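Local coordinates for CRISPR system Cmr subunit Cmr1-1 (Pyrococcus furiosus, PDB 4W8Z), which binds RNA and, together with Cmr6, caps the type III-B Cmr ribonucleoprotein complex used in CRISPR antiviral defence, at residues 158-163 with 283-288; 186-191 with 289-294; 227-232 with 297-302; 279-284 with 320-325. All coordinates share one frame; numbering follows the deposited sequence.

Contact 1. Residues 158-163 with 283-288; sequences RSRRGT and PLWFGV
Trp-285 lies flat beneath the aliphatic part of Arg-160. Arg-160 CG stands 3.4 Å from the centroid of the Trp-285 five-membered ring, only 1° off the normal, and Arg-160 CD comes within 3.3 Å of Trp-285 NE1. The Arg-160 chain then bends at chi3, turning its guanidinium 82° against the indole plane, so the contact is CH-pi and not a flat cation stack. One residue on, Phe-286 N donates to Arg-160 O (2.9 Å). Its side chain, with CG lodged between the backbone N and the carbonyl carbon (chi1 59°), turns back over the loop: Arg-161 CA sits over the ring, 3.8 Å from its centroid, and Arg-161 CB is 3.7 Å from Phe-286 CZ. Phe-244 of helix 237-264 also stacks with this ring. At Gly-287 two glycines meet, its CA 3.9 Å from that of Gly-162, whose own backbone angles favour glycine. Arg-158 to Arg-161 form a type I turn, bridged to the strand at Arg-161 and Phe-286. Sequence and position ahead of strand 166-172 are consistent with the glycine-rich loop of RAMP proteins, here laid on the edge strand of the C-terminal sheet.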
loop_
_atom_site.group_PDB
_atom_site.type_symbol
_atom_site.label_atom_id
_atom_site.label_comp_id
_atom_site.label_asym_id
_atom_site.label_seq_id
_atom_site.Cartn_x
_atom_site.Cartn_y
_atom_site.Cartn_z
ATOM N N ARG A 158 -7.341 1.059 -6.732
ATOM C CA ARG A 158 -7.074 2.361 -6.107
ATOM C C ARG A 158 -6.574 2.264 -4.662
ATOM O O ARG A 158 -6.691 3.217 -3.893
ATOM C CB ARG A 158 -8.325 3.247 -6.168
ATOM C CG ARG A 158 -8.570 3.861 -7.527
ATOM C CD ARG A 158 -7.487 4.880 -7.858
ATOM N NE ARG A 158 -7.557 5.295 -9.252
ATOM C CZ ARG A 158 -6.829 4.763 -10.228
ATOM N NH1 ARG A 158 -5.958 3.800 -9.959
ATOM N NH2 ARG A 158 -6.968 5.197 -11.476
ATOM N N SER A 159 -5.983 1.128 -4.309
ATOM C CA SER A 159 -5.506 0.903 -2.943
ATOM C C SER A 159 -4.288 1.763 -2.569
ATOM O O SER A 159 -3.974 1.913 -1.388
ATOM C CB SER A 159 -5.190 -0.580 -2.736
ATOM O OG SER A 159 -4.814 -1.190 -3.960
ATOM N N ARG A 160 -3.611 2.332 -3.563
ATOM C CA ARG A 160 -2.549 3.301 -3.298
ATOM C C ARG A 160 -3.134 4.674 -2.991
ATOM O O ARG A 160 -2.417 5.596 -2.595
ATOM C CB ARG A 160 -1.588 3.397 -4.482
ATOM C CG ARG A 160 -0.715 2.167 -4.664
ATOM C CD ARG A 160 0.098 2.261 -5.939
ATOM N NE ARG A 160 -0.767 2.363 -7.105
ATOM C CZ ARG A 160 -0.349 2.655 -8.332
ATOM N NH1 ARG A 160 0.936 2.889 -8.569
ATOM N NH2 ARG A 160 -1.223 2.720 -9.325
ATOM N N ARG A 161 -4.444 4.801 -3.169
ATOM C CA ARG A 161 -5.125 6.062 -2.919
ATOM C C ARG A 161 -6.252 5.930 -1.901
ATOM O O ARG A 161 -7.300 6.561 -2.046
ATOM C CB ARG A 161 -5.694 6.637 -4.215
ATOM C CG ARG A 161 -4.673 7.058 -5.250
ATOM C CD ARG A 161 -5.361 7.918 -6.289
ATOM N NE ARG A 161 -4.540 8.173 -7.466
ATOM C CZ ARG A 161 -4.880 9.019 -8.434
ATOM N NH1 ARG A 161 -6.023 9.695 -8.353
ATOM N NH2 ARG A 161 -4.077 9.194 -9.478
ATOM N N GLY A 162 -6.053 5.102 -0.884
ATOM C CA GLY A 162 -6.972 5.086 0.237
ATOM C C GLY A 162 -7.991 3.966 0.310
ATOM O O GLY A 162 -8.653 3.821 1.329
ATOM N N THR A 163 -8.137 3.174 -0.744
ATOM C CA THR A 163 -9.066 2.052 -0.674
ATOM C C THR A 163 -8.375 0.799 -0.145
ATOM O O THR A 163 -7.160 0.649 -0.256
ATOM C CB THR A 163 -9.696 1.730 -2.046
ATOM O OG1 THR A 163 -8.744 1.045 -2.865
ATOM C CG2 THR A 163 -10.157 2.995 -2.744
ATOM N N PRO A 283 7.416 7.232 -5.705
ATOM C CA PRO A 283 6.024 6.825 -5.470
ATOM C C PRO A 283 5.536 7.148 -4.057
ATOM O O PRO A 283 6.286 7.009 -3.087
ATOM C CB PRO A 283 6.059 5.310 -5.685
ATOM C CG PRO A 283 7.213 5.090 -6.592
ATOM C CD PRO A 283 8.233 6.118 -6.217
ATOM N N LEU A 284 4.285 7.582 -3.951
ATOM C CA LEU A 284 3.659 7.813 -2.656
ATOM C C LEU A 284 2.316 7.089 -2.591
ATOM O O LEU A 284 1.475 7.241 -3.473
ATOM C CB LEU A 284 3.484 9.314 -2.404
ATOM C CG LEU A 284 2.997 9.779 -1.029
ATOM C CD1 LEU A 284 3.491 11.190 -0.755
ATOM C CD2 LEU A 284 1.481 9.733 -0.933
ATOM N N TRP A 285 2.126 6.289 -1.547
ATOM C CA TRP A 285 0.846 5.625 -1.324
ATOM C C TRP A 285 0.206 6.228 -0.096
ATOM O O TRP A 285 0.906 6.683 0.804
ATOM C CB TRP A 285 1.011 4.119 -1.121
ATOM C CG TRP A 285 1.709 3.387 -2.220
ATOM C CD1 TRP A 285 2.182 3.904 -3.391
ATOM C CD2 TRP A 285 2.017 1.990 -2.245
ATOM N NE1 TRP A 285 2.767 2.912 -4.141
ATOM C CE2 TRP A 285 2.678 1.728 -3.457
ATOM C CE3 TRP A 285 1.805 0.938 -1.352
ATOM C CZ2 TRP A 285 3.125 0.457 -3.802
ATOM C CZ3 TRP A 285 2.246 -0.325 -1.697
ATOM C CH2 TRP A 285 2.896 -0.555 -2.913
ATOM N N PHE A 286 -1.119 6.237 -0.041
ATOM C CA PHE A 286 -1.767 6.600 1.208
ATOM C C PHE A 286 -2.988 5.739 1.489
ATOM O O PHE A 286 -3.536 5.088 0.593
ATOM C CB PHE A 286 -2.136 8.090 1.235
ATOM C CG PHE A 286 -3.056 8.529 0.130
ATOM C CD1 PHE A 286 -4.435 8.462 0.282
ATOM C CD2 PHE A 286 -2.544 9.056 -1.043
ATOM C CE1 PHE A 286 -5.279 8.888 -0.728
ATOM C CE2 PHE A 286 -3.384 9.484 -2.056
ATOM C CZ PHE A 286 -4.754 9.399 -1.900
ATOM N N GLY A 287 -3.389 5.732 2.754
ATOM C CA GLY A 287 -4.498 4.929 3.222
ATOM C C GLY A 287 -4.777 5.280 4.668
ATOM O O GLY A 287 -4.367 6.340 5.139
ATOM N N VAL A 288 -5.471 4.394 5.375
ATOM C CA VAL A 288 -5.851 4.666 6.755
ATOM C C VAL A 288 -5.351 3.578 7.701
ATOM O O VAL A 288 -5.591 2.391 7.479
ATOM C CB VAL A 288 -7.381 4.800 6.890
ATOM C CG1 VAL A 288 -7.774 5.187 8.315
ATOM C CG2 VAL A 288 -7.902 5.823 5.891
#

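Contact 2. Residues 186-191 with 289-294; sequences NSIDEF and VEIGGK
Ile-291 carries most of the apolar contact, pushing both branches of its side chain at the start of helix 188-206. Its CG2, placed opposite the backbone N by a chi1 of -48° for CG1, rests on the main chain ahead of the first helical turn, 3.5 Å from Ser-187 C. The longer branch ends at CD1, 4.1 Å from Ile-188 CG1, where the two isoleucines pass each other at a slant. Deeper in, Phe-191 reaches back from the helix, and CE2 of its ring lies 4.2 Å from Val-289 CG2. Phe-185 stacks on the same ring, while Ile-188 and Val-289 both also touch Val-230.

Near the surface the backbones take over: Gly-292 CA packs 3.7 Å from Asn-186 O. Gly-292 belongs to the type I' turn from Ile-291 to Lys-294 that joins two strands as a hairpin, and its positive phi suits a glycine.

Within 186-191, Ser-187 is the N-cap, its OG accepting from Glu-190 N at 3.1 Å, and Glu-190 OE1 takes the Asn-186 N-H at 2.7 Å from above the carboxylate plane. The hairpin has its own pair of backbone bonds between Ile-291 and Lys-294.

Between the two segments, then, the contact is made of carbon, while a backbone bond from Gly-292 to Phe-185 next door adds a polar tie.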
loop_
_atom_site.group_PDB
_atom_site.type_symbol
_atom_site.label_atom_id
_atom_site.label_comp_id
_atom_site.label_asym_id
_atom_site.label_seq_id
_atom_site.Cartn_x
_atom_site.Cartn_y
_atom_site.Cartn_z
ATOM N N ASN A 186 -1.412 0.218 19.569
ATOM C CA ASN A 186 -1.979 0.998 20.663
ATOM C C ASN A 186 -1.392 2.401 20.729
ATOM O O ASN A 186 -2.000 3.315 21.282
ATOM C CB ASN A 186 -1.764 0.279 21.994
ATOM C CG ASN A 186 -2.754 -0.844 22.211
ATOM O OD1 ASN A 186 -3.576 -1.135 21.347
ATOM N ND2 ASN A 186 -2.682 -1.481 23.370
ATOM N N SER A 187 -0.203 2.563 20.165
ATOM C CA SER A 187 0.448 3.863 20.111
ATOM C C SER A 187 1.273 3.971 18.839
ATOM O O SER A 187 1.507 2.971 18.163
ATOM C CB SER A 187 1.338 4.074 21.329
ATOM O OG SER A 187 2.478 3.239 21.255
ATOM N N ILE A 188 1.717 5.183 18.517
ATOM C CA ILE A 188 2.595 5.394 17.371
ATOM C C ILE A 188 3.947 4.742 17.641
ATOM O O ILE A 188 4.620 4.263 16.726
ATOM C CB ILE A 188 2.773 6.902 17.063
ATOM C CG1 ILE A 188 1.438 7.508 16.623
ATOM C CG2 ILE A 188 3.837 7.131 15.991
ATOM C CD1 ILE A 188 1.550 8.917 16.069
ATOM N N ASP A 189 4.335 4.709 18.911
ATOM C CA ASP A 189 5.606 4.111 19.295
ATOM C C ASP A 189 5.621 2.600 19.077
ATOM O O ASP A 189 6.655 2.037 18.722
ATOM C CB ASP A 189 5.933 4.439 20.751
ATOM C CG ASP A 189 6.466 5.848 20.922
ATOM O OD1 ASP A 189 6.991 6.415 19.937
ATOM O OD2 ASP A 189 6.368 6.387 22.045
ATOM N N GLU A 190 4.483 1.944 19.290
ATOM C CA GLU A 190 4.371 0.521 18.984
ATOM C C GLU A 190 4.575 0.286 17.491
ATOM O O GLU A 190 5.185 -0.705 17.083
ATOM C CB GLU A 190 3.016 -0.036 19.423
ATOM C CG GLU A 190 2.969 -0.484 20.874
ATOM C CD GLU A 190 1.635 -1.103 21.255
ATOM O OE1 GLU A 190 0.742 -1.181 20.385
ATOM O OE2 GLU A 190 1.482 -1.508 22.425
ATOM N N PHE A 191 4.054 1.208 16.687
ATOM C CA PHE A 191 4.220 1.176 15.240
ATOM C C PHE A 191 5.706 1.314 14.888
ATOM O O PHE A 191 6.248 0.507 14.131
ATOM C CB PHE A 191 3.389 2.294 14.594
ATOM C CG PHE A 191 3.127 2.110 13.120
ATOM C CD1 PHE A 191 3.743 1.099 12.400
ATOM C CD2 PHE A 191 2.261 2.964 12.455
ATOM C CE1 PHE A 191 3.500 0.943 11.047
ATOM C CE2 PHE A 191 2.011 2.812 11.105
ATOM C CZ PHE A 191 2.629 1.801 10.399
ATOM N N VAL A 289 -4.653 3.991 8.754
ATOM C CA VAL A 289 -4.199 3.067 9.779
ATOM C C VAL A 289 -4.937 3.355 11.086
ATOM O O VAL A 289 -5.223 4.510 11.410
ATOM C CB VAL A 289 -2.660 3.158 9.986
ATOM C CG1 VAL A 289 -2.248 4.555 10.460
ATOM C CG2 VAL A 289 -2.163 2.075 10.952
ATOM N N GLU A 290 -5.268 2.302 11.825
ATOM C CA GLU A 290 -5.900 2.474 13.127
ATOM C C GLU A 290 -4.868 2.386 14.251
ATOM O O GLU A 290 -4.162 1.386 14.389
ATOM C CB GLU A 290 -7.002 1.435 13.327
ATOM C CG GLU A 290 -7.735 1.569 14.649
ATOM C CD GLU A 290 -9.008 0.744 14.690
ATOM O OE1 GLU A 290 -9.754 0.758 13.685
ATOM O OE2 GLU A 290 -9.254 0.076 15.718
ATOM N N ILE A 291 -4.779 3.455 15.037
ATOM C CA ILE A 291 -3.864 3.512 16.173
ATOM C C ILE A 291 -4.622 3.920 17.431
ATOM O O ILE A 291 -5.226 4.993 17.477
ATOM C CB ILE A 291 -2.707 4.509 15.935
ATOM C CG1 ILE A 291 -2.077 4.286 14.559
ATOM C CG2 ILE A 291 -1.660 4.376 17.025
ATOM C CD1 ILE A 291 -1.035 5.318 14.186
ATOM N N GLY A 292 -4.600 3.064 18.446
ATOM C CA GLY A 292 -5.317 3.341 19.675
ATOM C C GLY A 292 -6.816 3.458 19.453
ATOM O O GLY A 292 -7.497 4.216 20.141
ATOM N N GLY A 293 -7.333 2.712 18.483
ATOM C CA GLY A 293 -8.757 2.721 18.196
ATOM C C GLY A 293 -9.236 3.977 17.491
ATOM O O GLY A 293 -10.435 4.261 17.466
ATOM N N LYS A 294 -8.303 4.733 16.919
ATOM C CA LYS A 294 -8.646 5.954 16.196
ATOM C C LYS A 294 -7.989 5.975 14.814
ATOM O O LYS A 294 -6.888 5.451 14.641
ATOM C CB LYS A 294 -8.237 7.188 17.006
ATOM C CG LYS A 294 -8.982 7.339 18.323
ATOM C CD LYS A 294 -8.468 8.526 19.119
ATOM C CE LYS A 294 -9.146 8.609 20.477
ATOM N NZ LYS A 294 -8.616 9.729 21.298
#

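Contact 3. Residues 227-232 with 297-302; sequences DVEVFG and GRIIKF
Phe-231 folds its ring over Gly-297 of the neighbouring strand 294-302, on the tightly packed face that also carries Glu-229, Ile-299 and Lys-301. Gly-297 CA lies over one side of the ring, 3.8 Å from the centroid, and being bare it lets the ring lie directly on the backbone. CG of Phe-231 sits between the backbone N and carbonyl carbon (chi1 69°), which swings the ring over the glycine, and Ile-299 CD1 meets its edge 4.0 Å from Phe-231 CD2. Phe-244 of helix 237-264 adds an edge-to-face contact. Beneath these side chains three pairs of backbone bonds join Asp-227 with Lys-301, Glu-229 with Ile-299 and Phe-231 with Gly-297, the straightest being Ile-299 N to Glu-229 O (2.8 Å, 173°). Strand 226-231 has 294-302 on one flank and 335-337 on the other, the central position of the first strand in a ferredoxin-like domain, as expected of a RAMP protein. Farther along the same face Lys-301, bent at chi3, brings NZ to 3.2 Å from each of Glu-229 OE1 and OE2, a salt bridge of two weak bonds; Lys-337 also pairs with Glu-229, and Asp-326 with Lys-301. The Val-228 face is looser: its only apolar side-chain pair across the strands is Val-228 CG2 against Ile-300 CD1, 3.9 Å apart.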
loop_
_atom_site.group_PDB
_atom_site.type_symbol
_atom_site.label_atom_id
_atom_site.label_comp_id
_atom_site.label_asym_id
_atom_site.label_seq_id
_atom_site.Cartn_x
_atom_site.Cartn_y
_atom_site.Cartn_z
ATOM N N ASP A 227 9.891 5.965 3.577
ATOM C CA ASP A 227 9.429 6.848 4.639
ATOM C C ASP A 227 7.976 6.567 4.951
ATOM O O ASP A 227 7.144 6.518 4.049
ATOM C CB ASP A 227 9.597 8.316 4.255
ATOM C CG ASP A 227 11.000 8.832 4.513
ATOM O OD1 ASP A 227 11.837 8.059 5.033
ATOM O OD2 ASP A 227 11.255 10.016 4.205
ATOM N N VAL A 228 7.671 6.378 6.229
ATOM C CA VAL A 228 6.299 6.155 6.652
ATOM C C VAL A 228 5.888 7.266 7.604
ATOM O O VAL A 228 6.589 7.551 8.573
ATOM C CB VAL A 228 6.119 4.780 7.333
ATOM C CG1 VAL A 228 4.666 4.564 7.707
ATOM C CG2 VAL A 228 6.592 3.664 6.418
ATOM N N GLU A 229 4.757 7.898 7.308
ATOM C CA GLU A 229 4.250 9.011 8.103
ATOM C C GLU A 229 2.769 8.836 8.403
ATOM O O GLU A 229 2.048 8.178 7.653
ATOM C CB GLU A 229 4.466 10.335 7.372
ATOM C CG GLU A 229 5.913 10.668 7.094
ATOM C CD GLU A 229 6.069 11.746 6.037
ATOM O OE1 GLU A 229 7.123 12.415 6.024
ATOM O OE2 GLU A 229 5.144 11.917 5.212
ATOM N N VAL A 230 2.317 9.431 9.501
ATOM C CA VAL A 230 0.900 9.429 9.843
ATOM C C VAL A 230 0.434 10.830 10.241
ATOM O O VAL A 230 1.242 11.695 10.584
ATOM C CB VAL A 230 0.579 8.457 11.001
ATOM C CG1 VAL A 230 1.007 7.036 10.662
ATOM C CG2 VAL A 230 1.240 8.933 12.287
ATOM N N PHE A 231 -0.874 11.051 10.185
ATOM C CA PHE A 231 -1.457 12.282 10.704
ATOM C C PHE A 231 -2.814 11.981 11.327
ATOM O O PHE A 231 -3.505 11.052 10.909
ATOM C CB PHE A 231 -1.579 13.353 9.607
ATOM C CG PHE A 231 -2.600 13.044 8.536
ATOM C CD1 PHE A 231 -3.946 13.320 8.731
ATOM C CD2 PHE A 231 -2.206 12.521 7.317
ATOM C CE1 PHE A 231 -4.881 13.050 7.748
ATOM C CE2 PHE A 231 -3.138 12.251 6.325
ATOM C CZ PHE A 231 -4.477 12.515 6.544
ATOM N N GLY A 232 -3.187 12.769 12.326
ATOM C CA GLY A 232 -4.447 12.574 13.012
ATOM C C GLY A 232 -4.295 12.566 14.520
ATOM O O GLY A 232 -3.322 13.094 15.055
ATOM N N GLY A 297 -4.338 9.101 8.984
ATOM C CA GLY A 297 -3.907 9.027 7.602
ATOM C C GLY A 297 -2.529 8.394 7.562
ATOM O O GLY A 297 -1.665 8.747 8.356
ATOM N N ARG A 298 -2.319 7.444 6.658
ATOM C CA ARG A 298 -1.014 6.803 6.541
ATOM C C ARG A 298 -0.389 7.076 5.183
ATOM O O ARG A 298 -1.023 6.872 4.153
ATOM C CB ARG A 298 -1.128 5.296 6.766
ATOM C CG ARG A 298 0.193 4.556 6.663
ATOM C CD ARG A 298 0.012 3.074 6.920
ATOM N NE ARG A 298 -0.884 2.464 5.940
ATOM C CZ ARG A 298 -1.808 1.557 6.237
ATOM N NH1 ARG A 298 -1.957 1.145 7.489
ATOM N NH2 ARG A 298 -2.579 1.060 5.280
ATOM N N ILE A 299 0.858 7.536 5.186
ATOM C CA ILE A 299 1.580 7.816 3.950
ATOM C C ILE A 299 2.879 7.025 3.899
ATOM O O ILE A 299 3.634 7.006 4.870
ATOM C CB ILE A 299 1.900 9.316 3.815
ATOM C CG1 ILE A 299 0.610 10.129 3.772
ATOM C CG2 ILE A 299 2.726 9.584 2.570
ATOM C CD1 ILE A 299 0.587 11.250 4.771
ATOM N N ILE A 300 3.144 6.361 2.780
ATOM C CA ILE A 300 4.434 5.713 2.609
ATOM C C ILE A 300 5.094 6.162 1.299
ATOM O O ILE A 300 4.440 6.266 0.261
ATOM C CB ILE A 300 4.308 4.164 2.662
ATOM C CG1 ILE A 300 5.687 3.507 2.517
ATOM C CG2 ILE A 300 3.346 3.653 1.606
ATOM C CD1 ILE A 300 5.736 2.069 2.988
ATOM N N LYS A 301 6.390 6.460 1.372
ATOM C CA LYS A 301 7.165 6.909 0.213
ATOM C C LYS A 301 8.330 5.959 -0.083
ATOM O O LYS A 301 9.155 5.704 0.789
ATOM C CB LYS A 301 7.685 8.329 0.447
ATOM C CG LYS A 301 6.622 9.403 0.293
ATOM C CD LYS A 301 7.084 10.756 0.811
ATOM C CE LYS A 301 7.054 10.797 2.326
ATOM N NZ LYS A 301 7.280 12.172 2.860
ATOM N N PHE A 302 8.395 5.439 -1.309
ATOM C CA PHE A 302 9.409 4.443 -1.672
ATOM C C PHE A 302 10.574 5.019 -2.475
ATOM O O PHE A 302 10.380 5.501 -3.587
ATOM C CB PHE A 302 8.778 3.311 -2.486
ATOM C CG PHE A 302 7.760 2.515 -1.736
ATOM C CD1 PHE A 302 8.153 1.552 -0.822
ATOM C CD2 PHE A 302 6.406 2.713 -1.957
ATOM C CE1 PHE A 302 7.218 0.812 -0.132
ATOM C CE2 PHE A 302 5.463 1.974 -1.273
ATOM C CZ PHE A 302 5.868 1.021 -0.359
#

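Contact 4. Residues 279-284 with 320-325; sequences RRASPL and NVLSNF
Ser-323 grips the Ser-282 backbone with both its hydroxyl and its amide, though each bond is weak: OG accepts from Ser-282 N at 3.4 Å, and Ser-323 N reaches Ser-282 O at 2.8 Å with a poor angle of 120°. A chi1 of 64° holds OG close to its own main chain, where it faces the Ser-282 amide. Ala-281 CB rests nearby, 4.1 Å from Leu-322 CD1. A sounder bond follows from Leu-284 N to Val-321 O (3.0 Å), and between the two attachments Pro-283 and Leu-322 form a single bridge. Leu-284 does the apolar work. Its CG swings opposite the backbone N (chi1 -173°) and sends the two methyls to different neighbours: CD1 lies 3.7 Å from Leu-322 O, while CD2 comes in at the edge of the Phe-325 ring, 3.8 Å from CD2 of that ring, the two side chains crossing at about a right angle. Tyr-251 of helix 237-264 meets the Phe-325 ring edge-to-face and bonds through its hydroxyl to Leu-322 N. An extended run entering strand 284-291 is thus paired briefly with a chain that turns at once into a 3-10 segment, an isolated beta bridge at the end of an edge strand of the ferredoxin-like C-terminal domain.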
loop_
_atom_site.group_PDB
_atom_site.type_symbol
_atom_site.label_atom_id
_atom_site.label_comp_id
_atom_site.label_asym_id
_atom_site.label_seq_id
_atom_site.Cartn_x
_atom_site.Cartn_y
_atom_site.Cartn_z
ATOM N N ARG A 279 15.075 15.990 -9.434
ATOM C CA ARG A 279 13.694 16.013 -9.909
ATOM C C ARG A 279 13.112 14.608 -10.036
ATOM O O ARG A 279 12.026 14.425 -10.586
ATOM C CB ARG A 279 13.601 16.739 -11.253
ATOM C CG ARG A 279 13.625 18.252 -11.137
ATOM C CD ARG A 279 13.591 18.916 -12.497
ATOM N NE ARG A 279 14.865 19.555 -12.808
ATOM C CZ ARG A 279 15.014 20.517 -13.711
ATOM N NH1 ARG A 279 13.966 20.959 -14.392
ATOM N NH2 ARG A 279 16.209 21.045 -13.926
ATOM N N ARG A 280 13.845 13.622 -9.531
ATOM C CA ARG A 280 13.384 12.241 -9.546
ATOM C C ARG A 280 12.584 11.931 -8.284
ATOM O O ARG A 280 13.102 11.322 -7.344
ATOM C CB ARG A 280 14.567 11.279 -9.678
ATOM N N ALA A 281 11.324 12.362 -8.266
ATOM C CA ALA A 281 10.446 12.128 -7.124
ATOM C C ALA A 281 9.943 10.685 -7.113
ATOM O O ALA A 281 9.942 9.999 -8.138
ATOM C CB ALA A 281 9.281 13.104 -7.134
ATOM N N SER A 282 9.507 10.236 -5.943
ATOM C CA SER A 282 9.281 8.820 -5.697
ATOM C C SER A 282 7.805 8.502 -5.494
ATOM O O SER A 282 7.022 9.394 -5.163
ATOM C CB SER A 282 10.094 8.393 -4.478
ATOM O OG SER A 282 11.416 8.901 -4.567
ATOM N N PRO A 283 7.416 7.232 -5.705
ATOM C CA PRO A 283 6.024 6.825 -5.470
ATOM C C PRO A 283 5.536 7.148 -4.057
ATOM O O PRO A 283 6.286 7.009 -3.087
ATOM C CB PRO A 283 6.059 5.310 -5.685
ATOM C CG PRO A 283 7.213 5.090 -6.592
ATOM C CD PRO A 283 8.233 6.118 -6.217
ATOM N N LEU A 284 4.285 7.582 -3.951
ATOM C CA LEU A 284 3.659 7.813 -2.656
ATOM C C LEU A 284 2.316 7.089 -2.591
ATOM O O LEU A 284 1.475 7.241 -3.473
ATOM C CB LEU A 284 3.484 9.314 -2.404
ATOM C CG LEU A 284 2.997 9.779 -1.029
ATOM C CD1 LEU A 284 3.491 11.190 -0.755
ATOM C CD2 LEU A 284 1.481 9.733 -0.933
ATOM N N ASN A 320 0.272 8.647 -11.318
ATOM C CA ASN A 320 0.678 8.319 -9.954
ATOM C C ASN A 320 0.877 9.548 -9.078
ATOM O O ASN A 320 1.331 10.594 -9.548
ATOM C CB ASN A 320 1.974 7.509 -9.959
ATOM C CG ASN A 320 1.785 6.108 -10.484
ATOM O OD1 ASN A 320 0.669 5.595 -10.527
ATOM N ND2 ASN A 320 2.883 5.469 -10.871
ATOM N N VAL A 321 0.546 9.413 -7.797
ATOM C CA VAL A 321 0.829 10.458 -6.821
ATOM C C VAL A 321 2.264 10.303 -6.314
ATOM O O VAL A 321 2.651 9.229 -5.857
ATOM C CB VAL A 321 -0.158 10.412 -5.643
ATOM C CG1 VAL A 321 0.219 11.435 -4.590
ATOM C CG2 VAL A 321 -1.578 10.649 -6.139
ATOM N N LEU A 322 3.053 11.369 -6.410
ATOM C CA LEU A 322 4.468 11.296 -6.060
ATOM C C LEU A 322 4.763 11.981 -4.738
ATOM O O LEU A 322 3.878 12.566 -4.118
ATOM C CB LEU A 322 5.326 11.915 -7.160
ATOM C CG LEU A 322 5.170 11.325 -8.562
ATOM C CD1 LEU A 322 6.186 11.965 -9.490
ATOM C CD2 LEU A 322 5.319 9.801 -8.539
ATOM N N SER A 323 6.020 11.919 -4.317
ATOM C CA SER A 323 6.396 12.344 -2.977
ATOM C C SER A 323 6.274 13.847 -2.753
ATOM O O SER A 323 6.253 14.301 -1.614
ATOM C CB SER A 323 7.820 11.905 -2.677
ATOM O OG SER A 323 8.717 12.548 -3.562
ATOM N N ASN A 324 6.185 14.627 -3.824
ATOM C CA ASN A 324 6.016 16.069 -3.664
ATOM C C ASN A 324 4.592 16.434 -3.236
ATOM O O ASN A 324 4.258 17.611 -3.087
ATOM C CB ASN A 324 6.388 16.804 -4.952
ATOM C CG ASN A 324 5.572 16.353 -6.142
ATOM O OD1 ASN A 324 5.005 15.266 -6.152
ATOM N ND2 ASN A 324 5.523 17.187 -7.164
ATOM N N PHE A 325 3.763 15.413 -3.040
ATOM C CA PHE A 325 2.390 15.583 -2.585
ATOM C C PHE A 325 2.327 15.814 -1.073
ATOM O O PHE A 325 1.315 16.280 -0.550
ATOM C CB PHE A 325 1.560 14.358 -2.986
ATOM C CG PHE A 325 0.236 14.242 -2.279
ATOM C CD1 PHE A 325 -0.796 15.124 -2.552
ATOM C CD2 PHE A 325 0.017 13.229 -1.356
ATOM C CE1 PHE A 325 -2.019 15.006 -1.909
ATOM C CE2 PHE A 325 -1.202 13.108 -0.709
ATOM C CZ PHE A 325 -2.221 13.996 -0.989
#

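In the fold
Strand 284-291 is the common thread: contact 4 lies at its start, contact 1 along its first half and contact 2 at its far end, where the chain turns into strand 294-302 and so to contact 3. Contacts 2 and 4 are about 26 Å apart between centres, whereas the centre of contact 3 is about 10 Å from that of contact 1 and about 13 Å from those of contacts 2 and 4. Contacts 1 and 3 are joined through the sheet, with Trp-285 N probably bonded to Ile-300 O; contacts 1 and 4 share Pro-283 and Leu-284. Contacts 3 and 4 stay within the C-terminal Cmr1 family region. Contact 1 ties that region to the RAMP region, so this edge strand is one place where the two meet.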